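Local coordinates for putative nucleotidyltransferase (Sulfolobus solfataricus P2, PDB 2RFF), which is a putative nucleotidyltransferase that probably transfers nucleotidyl groups, at residues A[46-49]-A[50-53]. Residues are numbered along the deposited sequence; the frame is centred on the assembly and turned at random.
Sequences DYLD and TSDI
Thr50 packs beside Leu48 within a type I beta turn that runs from Leu48 to Ser51, in the loop that joins helix 41-44 to strand 53-59. The two side chains point the same way, with Thr50 OG1 3.8 Å from Leu48 CB, while the methyl CG2 of Thr50 rests 3.6 Å from Asp49 OD1. The other carboxylate oxygen of Asp49, OD2, is hydrogen-bonded to Ser7 OG, tying the turn to helix 6-29. Ser51 meets Leu48 through two bonds. Its N donates to Leu48 O at 3.1 Å, approaching from well above the carbonyl plane and closing the turn, and its OG accepts a nearly straight bond (167°) from Leu48 N at 2.8 Å. With OG anti to its own carbonyl carbon and beside the backbone N (chi1 -62°), the hydroxyl is turned back toward Leu48 N and lies 3.7 Å from Tyr47 CB. Replacing Ser51 with an alanine would probably leave Leu48 N-H without this acceptor and the entry to the turn less firmly fixed. Arg42 NH2 donates a hydrogen bond to Ser51 O. Both the N-H and the C=O of Leu48 are thus paired with Ser51, which ties the two ends of the turn together by side chain as well as main chain.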
loop_
_atom_site.group_PDB
_atom_site.type_symbol
_atom_site.label_atom_id
_atom_site.label_comp_id
_atom_site.label_asym_id
_atom_site.label_seq_id
_atom_site.Cartn_x
_atom_site.Cartn_y
_atom_site.Cartn_z
ATOM N N ASP A 46 -0.461 -15.268 4.094
ATOM C CA ASP A 46 0.500 -15.944 5.003
ATOM C C ASP A 46 1.057 -15.039 6.109
ATOM O O ASP A 46 2.214 -15.152 6.482
ATOM C CB ASP A 46 1.632 -16.610 4.205
ATOM C CG ASP A 46 2.457 -15.637 3.404
ATOM O OD1 ASP A 46 1.882 -14.689 2.886
ATOM O OD2 ASP A 46 3.681 -15.801 3.285
ATOM N N TYR A 47 0.217 -14.144 6.619
ATOM C CA TYR A 47 0.607 -13.184 7.639
ATOM C C TYR A 47 0.317 -13.686 9.022
ATOM O O TYR A 47 -0.520 -14.572 9.233
ATOM C CB TYR A 47 -0.108 -11.840 7.439
ATOM C CG TYR A 47 -1.621 -11.834 7.615
ATOM C CD1 TYR A 47 -2.203 -11.606 8.867
ATOM C CD2 TYR A 47 -2.471 -12.022 6.537
ATOM C CE1 TYR A 47 -3.570 -11.592 9.041
ATOM C CE2 TYR A 47 -3.860 -11.990 6.705
ATOM C CZ TYR A 47 -4.409 -11.779 7.974
ATOM O OH TYR A 47 -5.791 -11.764 8.094
ATOM N N LEU A 48 1.031 -13.062 9.954
ATOM C CA LEU A 48 0.864 -13.260 11.378
ATOM C C LEU A 48 0.221 -12.007 11.914
ATOM O O LEU A 48 0.249 -10.959 11.265
ATOM C CB LEU A 48 2.221 -13.408 12.034
ATOM C CG LEU A 48 3.041 -14.662 11.715
ATOM C CD1 LEU A 48 4.475 -14.567 12.245
ATOM C CD2 LEU A 48 2.363 -15.885 12.285
ATOM N N ASP A 49 -0.277 -12.067 13.149
ATOM C CA ASP A 49 -0.822 -10.859 13.784
ATOM C C ASP A 49 0.230 -9.724 13.925
ATOM O O ASP A 49 -0.114 -8.558 13.911
ATOM C CB ASP A 49 -1.509 -11.148 15.140
ATOM C CG ASP A 49 -0.589 -11.788 16.180
ATOM O OD1 ASP A 49 0.543 -12.200 15.890
ATOM O OD2 ASP A 49 -1.047 -11.901 17.339
ATOM N N THR A 50 1.504 -10.079 14.018
ATOM C CA THR A 50 2.622 -9.130 14.132
ATOM C C THR A 50 3.222 -8.642 12.791
ATOM O O THR A 50 4.167 -7.839 12.753
ATOM C CB THR A 50 3.783 -9.802 14.931
ATOM O OG1 THR A 50 4.080 -11.076 14.345
ATOM C CG2 THR A 50 3.376 -10.013 16.402
ATOM N N SER A 51 2.720 -9.154 11.679
ATOM C CA SER A 51 3.256 -8.793 10.375
ATOM C C SER A 51 3.053 -7.335 10.038
ATOM O O SER A 51 2.073 -6.698 10.478
ATOM C CB SER A 51 2.620 -9.636 9.262
ATOM O OG SER A 51 2.881 -11.012 9.422
ATOM N N ASP A 52 4.027 -6.778 9.310
ATOM C CA ASP A 52 3.837 -5.401 8.866
ATOM C C ASP A 52 2.834 -5.422 7.716
ATOM O O ASP A 52 2.306 -6.491 7.337
ATOM C CB ASP A 52 5.156 -4.718 8.503
ATOM C CG ASP A 52 5.863 -5.365 7.356
ATOM O OD1 ASP A 52 5.295 -6.271 6.706
ATOM O OD2 ASP A 52 7.013 -4.951 7.124
ATOM N N ILE A 53 2.496 -4.238 7.224
ATOM C CA ILE A 53 1.669 -4.153 6.004
ATOM C C ILE A 53 2.582 -3.468 4.967
ATOM O O ILE A 53 3.283 -2.489 5.260
ATOM C CB ILE A 53 0.298 -3.477 6.175
ATOM C CG1 ILE A 53 -0.518 -3.644 4.889
ATOM C CG2 ILE A 53 0.419 -1.989 6.480
ATOM C CD1 ILE A 53 -2.003 -3.373 5.100
#